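Long-range contact in adenosylmethionine-8-amino-7-oxononanoate aminotransferase (Methanocaldococcus jannaschii, PDB 6ZHK), which probably transfers the amino group of S-adenosyl-L-methionine to 8-amino-7-oxononanoate in biotin synthesis, using pyridoxal 5'-phosphate: residues 221-235 / 254-268. Residues are numbered along the deposited sequence; the frame is centred on the assembly and turned at random.
Sequences IEKHAEEVFCVILEG and VAKACKENDVIFILD
I221 holds CG1 opposite its carbonyl carbon and beside its N (chi1 -64°), and the extended chain carries CD1 to V254 and C258, 3.9 Å from V254 CG1; the side chain is a knob among V254, A257, C258 and N261. V231 has CG1 trans to its own N (chi1 165°), which sets that methyl 3.8 Å from V254 CG1, while V231 CB lies 3.7 Å from C258 SG. L233 CD1 also reaches V254 CG1, and V254 CG1 in turn lies over one face of the F265 ring, offset to the rim. On the other side of the sheet, I266 CD1 packs 3.8 Å from C230 CB and I266 CG2 meets I232 CD1; helix 122-140 covers this face. Four backbone hydrogen bonds join the parallel strands: V231 N to I264 O (2.9 Å), I266 N to V231 O (2.8 Å), L233 N to I266 O and D268 N to L233 O. After helix 250-261, D262 closes a Schellman motif. This helix, antiparallel to strand 230-234 (170°), links neighbouring parallel strands 228-234 and 265-268: a beta-alpha-beta crossover in the large sheet of a class-III aminotransferase, ending at D268, whose OD2 is hydrogen-bonded to H156 ND1 and which is predicted to bind pyridoxal 5'-phosphate.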
loop_
_atom_site.group_PDB
_atom_site.type_symbol
_atom_site.label_atom_id
_atom_site.label_comp_id
_atom_site.label_asym_id
_atom_site.label_seq_id
_atom_site.Cartn_x
_atom_site.Cartn_y
_atom_site.Cartn_z
ATOM N N ILE A 221 21.434 16.456 -14.596
ATOM C CA ILE A 221 20.431 17.409 -14.144
ATOM C C ILE A 221 20.454 18.670 -15.010
ATOM O O ILE A 221 19.411 19.157 -15.461
ATOM C CB ILE A 221 20.569 17.700 -12.622
ATOM C CG1 ILE A 221 20.291 16.415 -11.839
ATOM C CG2 ILE A 221 19.652 18.871 -12.210
ATOM C CD1 ILE A 221 20.711 16.465 -10.355
ATOM N N GLU A 222 21.658 19.196 -15.264
ATOM C CA GLU A 222 21.771 20.394 -16.077
ATOM C C GLU A 222 21.263 20.127 -17.497
ATOM O O GLU A 222 20.583 20.965 -18.072
ATOM C CB GLU A 222 23.232 20.848 -16.125
ATOM C CG GLU A 222 23.732 21.333 -14.781
ATOM C CD GLU A 222 25.224 21.568 -14.706
ATOM O OE1 GLU A 222 25.974 20.910 -15.481
ATOM O OE2 GLU A 222 25.628 22.386 -13.859
ATOM N N LYS A 223 21.598 18.995 -18.056
ATOM C CA LYS A 223 21.210 18.679 -19.420
ATOM C C LYS A 223 19.699 18.460 -19.551
ATOM O O LYS A 223 19.128 18.975 -20.499
ATOM C CB LYS A 223 21.920 17.422 -19.940
ATOM C CG LYS A 223 21.611 17.054 -21.389
ATOM C CD LYS A 223 22.364 15.799 -21.743
ATOM C CE LYS A 223 22.464 15.467 -23.220
ATOM N NZ LYS A 223 23.354 14.289 -23.371
ATOM N N HIS A 224 19.051 17.787 -18.586
ATOM C CA HIS A 224 17.672 17.350 -18.809
ATOM C C HIS A 224 16.652 18.104 -17.948
ATOM O O HIS A 224 15.484 17.754 -17.975
ATOM C CB HIS A 224 17.565 15.851 -18.561
ATOM C CG HIS A 224 18.401 15.081 -19.532
ATOM N ND1 HIS A 224 18.089 15.068 -20.894
ATOM C CD2 HIS A 224 19.491 14.305 -19.361
ATOM C CE1 HIS A 224 18.967 14.313 -21.526
ATOM N NE2 HIS A 224 19.835 13.810 -20.606
ATOM N N ALA A 225 17.090 19.121 -17.193
ATOM C CA ALA A 225 16.299 19.896 -16.256
ATOM C C ALA A 225 14.888 20.244 -16.761
ATOM O O ALA A 225 13.918 20.044 -16.018
ATOM C CB ALA A 225 17.087 21.138 -15.839
ATOM N N GLU A 226 14.775 20.751 -18.010
ATOM C CA GLU A 226 13.497 21.318 -18.425
ATOM C C GLU A 226 12.581 20.182 -18.899
ATOM O O GLU A 226 11.441 20.434 -19.237
ATOM C CB GLU A 226 13.673 22.387 -19.520
ATOM C CG GLU A 226 14.394 23.632 -18.962
ATOM C CD GLU A 226 14.615 24.831 -19.883
ATOM O OE1 GLU A 226 13.743 25.146 -20.695
ATOM O OE2 GLU A 226 15.683 25.456 -19.792
ATOM N N GLU A 227 13.072 18.949 -18.914
ATOM C CA GLU A 227 12.216 17.832 -19.321
ATOM C C GLU A 227 11.949 16.870 -18.174
ATOM O O GLU A 227 11.386 15.779 -18.382
ATOM C CB GLU A 227 12.773 17.067 -20.525
ATOM C CG GLU A 227 13.984 16.204 -20.262
ATOM C CD GLU A 227 14.710 15.731 -21.532
ATOM O OE1 GLU A 227 14.277 14.721 -22.108
ATOM O OE2 GLU A 227 15.732 16.365 -21.947
ATOM N N VAL A 228 12.310 17.263 -16.953
ATOM C CA VAL A 228 12.315 16.300 -15.838
ATOM C C VAL A 228 11.428 16.847 -14.715
ATOM O O VAL A 228 11.482 18.052 -14.452
ATOM C CB VAL A 228 13.794 16.096 -15.419
ATOM C CG1 VAL A 228 14.002 15.841 -13.936
ATOM C CG2 VAL A 228 14.453 15.010 -16.276
ATOM N N PHE A 229 10.569 15.998 -14.109
ATOM C CA PHE A 229 9.733 16.429 -12.981
ATOM C C PHE A 229 10.309 16.100 -11.603
ATOM O O PHE A 229 9.832 16.655 -10.595
ATOM C CB PHE A 229 8.288 15.943 -13.121
ATOM C CG PHE A 229 8.169 14.443 -13.100
ATOM C CD1 PHE A 229 8.122 13.783 -11.871
ATOM C CD2 PHE A 229 8.202 13.692 -14.270
ATOM C CE1 PHE A 229 8.016 12.389 -11.822
ATOM C CE2 PHE A 229 8.046 12.306 -14.218
ATOM C CZ PHE A 229 7.952 11.646 -12.999
ATOM N N CYS A 230 11.334 15.244 -11.563
ATOM C CA CYS A 230 12.040 15.070 -10.294
ATOM C C CYS A 230 13.387 14.369 -10.482
ATOM O O CYS A 230 13.673 13.844 -11.555
ATOM C CB CYS A 230 11.182 14.234 -9.348
ATOM S SG CYS A 230 11.119 12.476 -9.826
ATOM N N VAL A 231 14.249 14.496 -9.452
ATOM C CA VAL A 231 15.397 13.653 -9.169
ATOM C C VAL A 231 15.027 12.928 -7.873
ATOM O O VAL A 231 14.465 13.548 -6.991
ATOM C CB VAL A 231 16.682 14.482 -8.985
ATOM C CG1 VAL A 231 17.758 13.599 -8.324
ATOM C CG2 VAL A 231 17.149 15.081 -10.326
ATOM N N ILE A 232 15.174 11.613 -7.810
ATOM C CA ILE A 232 14.828 10.853 -6.615
ATOM C C ILE A 232 16.021 9.970 -6.279
ATOM O O ILE A 232 16.644 9.398 -7.204
ATOM C CB ILE A 232 13.518 10.063 -6.774
ATOM C CG1 ILE A 232 13.258 9.269 -5.473
ATOM C CG2 ILE A 232 13.613 9.146 -7.966
ATOM C CD1 ILE A 232 11.893 8.534 -5.456
ATOM N N LEU A 233 16.390 9.964 -4.985
ATOM C CA LEU A 233 17.490 9.162 -4.456
ATOM C C LEU A 233 17.048 8.593 -3.124
ATOM O O LEU A 233 16.188 9.185 -2.454
ATOM C CB LEU A 233 18.706 10.106 -4.176
ATOM C CG LEU A 233 19.328 10.731 -5.432
ATOM C CD1 LEU A 233 20.505 11.651 -5.059
ATOM C CD2 LEU A 233 19.810 9.626 -6.340
ATOM N N GLU A 234 17.729 7.529 -2.678
ATOM C CA GLU A 234 17.572 7.028 -1.303
ATOM C C GLU A 234 18.322 7.922 -0.296
ATOM O O GLU A 234 19.199 8.680 -0.680
ATOM C CB GLU A 234 18.110 5.589 -1.260
ATOM C CG GLU A 234 17.177 4.599 -1.991
ATOM C CD GLU A 234 17.754 3.197 -2.159
ATOM O OE1 GLU A 234 17.776 2.483 -1.170
ATOM O OE2 GLU A 234 18.307 2.883 -3.251
ATOM N N GLY A 235 18.052 7.761 1.011
ATOM C CA GLY A 235 18.557 8.669 2.047
ATOM C C GLY A 235 19.983 8.311 2.497
ATOM O O GLY A 235 20.250 8.035 3.663
ATOM N N VAL A 254 23.780 17.047 -5.220
ATOM C CA VAL A 254 22.601 16.836 -6.065
ATOM C C VAL A 254 21.495 17.820 -5.671
ATOM O O VAL A 254 20.888 18.476 -6.503
ATOM C CB VAL A 254 22.117 15.376 -5.985
ATOM C CG1 VAL A 254 20.735 15.231 -6.615
ATOM C CG2 VAL A 254 23.110 14.392 -6.582
ATOM N N ALA A 255 21.221 17.930 -4.384
ATOM C CA ALA A 255 20.218 18.879 -3.933
ATOM C C ALA A 255 20.530 20.286 -4.429
ATOM O O ALA A 255 19.634 21.038 -4.803
ATOM C CB ALA A 255 20.118 18.815 -2.422
ATOM N N LYS A 256 21.808 20.679 -4.383
ATOM C CA LYS A 256 22.115 22.045 -4.770
ATOM C C LYS A 256 21.842 22.180 -6.266
ATOM O O LYS A 256 21.301 23.189 -6.703
ATOM C CB LYS A 256 23.587 22.329 -4.453
ATOM C CG LYS A 256 24.172 23.646 -4.960
ATOM C CD LYS A 256 25.613 23.750 -4.441
ATOM C CE LYS A 256 26.282 25.118 -4.486
ATOM N NZ LYS A 256 26.688 25.467 -5.858
ATOM N N ALA A 257 22.209 21.154 -7.042
ATOM C CA ALA A 257 21.973 21.152 -8.478
ATOM C C ALA A 257 20.471 21.200 -8.782
ATOM O O ALA A 257 20.061 21.919 -9.697
ATOM C CB ALA A 257 22.640 19.949 -9.097
ATOM N N CYS A 258 19.651 20.461 -8.007
ATOM C CA CYS A 258 18.199 20.555 -8.181
ATOM C C CYS A 258 17.685 21.972 -7.905
ATOM O O CYS A 258 16.873 22.532 -8.646
ATOM C CB CYS A 258 17.480 19.559 -7.288
ATOM S SG CYS A 258 17.785 17.851 -7.797
ATOM N N LYS A 259 18.200 22.610 -6.852
ATOM C CA LYS A 259 17.807 23.979 -6.542
ATOM C C LYS A 259 18.195 24.925 -7.678
ATOM O O LYS A 259 17.352 25.733 -8.103
ATOM C CB LYS A 259 18.412 24.411 -5.196
ATOM C CG LYS A 259 17.850 25.691 -4.577
ATOM C CD LYS A 259 18.479 26.026 -3.218
ATOM C CE LYS A 259 18.021 27.352 -2.625
ATOM N NZ LYS A 259 16.555 27.355 -2.374
ATOM N N GLU A 260 19.428 24.794 -8.183
ATOM C CA GLU A 260 19.946 25.735 -9.172
ATOM C C GLU A 260 19.274 25.533 -10.523
ATOM O O GLU A 260 19.261 26.469 -11.323
ATOM C CB GLU A 260 21.467 25.644 -9.317
ATOM C CG GLU A 260 22.142 26.303 -8.133
ATOM C CD GLU A 260 23.652 26.226 -8.111
ATOM O OE1 GLU A 260 24.213 25.498 -8.962
ATOM O OE2 GLU A 260 24.261 26.898 -7.224
ATOM N N ASN A 261 18.666 24.356 -10.745
ATOM C CA ASN A 261 18.111 24.045 -12.054
ATOM C C ASN A 261 16.604 23.850 -12.006
ATOM O O ASN A 261 16.037 23.375 -12.995
ATOM C CB ASN A 261 18.756 22.796 -12.686
ATOM C CG ASN A 261 20.218 22.957 -13.063
ATOM O OD1 ASN A 261 21.153 22.605 -12.311
ATOM N ND2 ASN A 261 20.445 23.423 -14.271
ATOM N N ASP A 262 15.945 24.250 -10.907
ATOM C CA ASP A 262 14.500 24.287 -10.859
ATOM C C ASP A 262 13.930 22.892 -11.051
ATOM O O ASP A 262 12.953 22.750 -11.776
ATOM C CB ASP A 262 13.896 25.248 -11.903
ATOM C CG ASP A 262 12.393 25.476 -11.742
ATOM O OD1 ASP A 262 11.885 25.496 -10.579
ATOM O OD2 ASP A 262 11.722 25.585 -12.802
ATOM N N VAL A 263 14.547 21.884 -10.415
ATOM C CA VAL A 263 13.987 20.536 -10.410
ATOM C C VAL A 263 13.607 20.109 -8.979
ATOM O O VAL A 263 14.370 20.303 -8.060
ATOM C CB VAL A 263 14.955 19.521 -11.043
ATOM C CG1 VAL A 263 14.436 18.054 -10.964
ATOM C CG2 VAL A 263 15.373 19.930 -12.460
ATOM N N ILE A 264 12.449 19.454 -8.788
ATOM C CA ILE A 264 12.051 18.869 -7.493
ATOM C C ILE A 264 13.005 17.723 -7.121
ATOM O O ILE A 264 13.346 16.857 -7.949
ATOM C CB ILE A 264 10.584 18.369 -7.527
ATOM C CG1 ILE A 264 9.613 19.529 -7.282
ATOM C CG2 ILE A 264 10.361 17.289 -6.459
ATOM C CD1 ILE A 264 8.164 19.148 -7.630
ATOM N N PHE A 265 13.425 17.723 -5.833
ATOM C CA PHE A 265 14.278 16.654 -5.340
ATOM C C PHE A 265 13.473 15.849 -4.323
ATOM O O PHE A 265 12.968 16.410 -3.341
ATOM C CB PHE A 265 15.556 17.215 -4.679
ATOM C CG PHE A 265 16.493 16.159 -4.120
ATOM C CD1 PHE A 265 16.662 14.932 -4.764
ATOM C CD2 PHE A 265 17.218 16.382 -2.958
ATOM C CE1 PHE A 265 17.520 13.962 -4.259
ATOM C CE2 PHE A 265 18.070 15.402 -2.430
ATOM C CZ PHE A 265 18.223 14.201 -3.091
ATOM N N ILE A 266 13.303 14.525 -4.596
ATOM C CA ILE A 266 12.585 13.641 -3.711
ATOM C C ILE A 266 13.593 12.786 -2.984
ATOM O O ILE A 266 14.399 12.149 -3.637
ATOM C CB ILE A 266 11.650 12.741 -4.557
ATOM C CG1 ILE A 266 10.709 13.624 -5.393
ATOM C CG2 ILE A 266 10.954 11.778 -3.596
ATOM C CD1 ILE A 266 9.666 12.738 -6.188
ATOM N N LEU A 267 13.543 12.754 -1.649
ATOM C CA LEU A 267 14.451 11.862 -0.929
ATOM C C LEU A 267 13.603 10.760 -0.311
ATOM O O LEU A 267 12.647 11.006 0.437
ATOM C CB LEU A 267 15.217 12.626 0.146
ATOM C CG LEU A 267 16.439 11.927 0.742
ATOM C CD1 LEU A 267 17.530 11.842 -0.317
ATOM C CD2 LEU A 267 16.950 12.703 1.989
ATOM N N ASP A 268 13.979 9.504 -0.654
ATOM C CA ASP A 268 13.269 8.365 -0.123
ATOM C C ASP A 268 13.974 7.887 1.158
ATOM O O ASP A 268 14.984 7.199 1.076
ATOM C CB ASP A 268 13.220 7.262 -1.189
ATOM C CG ASP A 268 12.616 5.970 -0.665
ATOM O OD1 ASP A 268 12.307 5.915 0.547
ATOM O OD2 ASP A 268 12.393 5.067 -1.513
#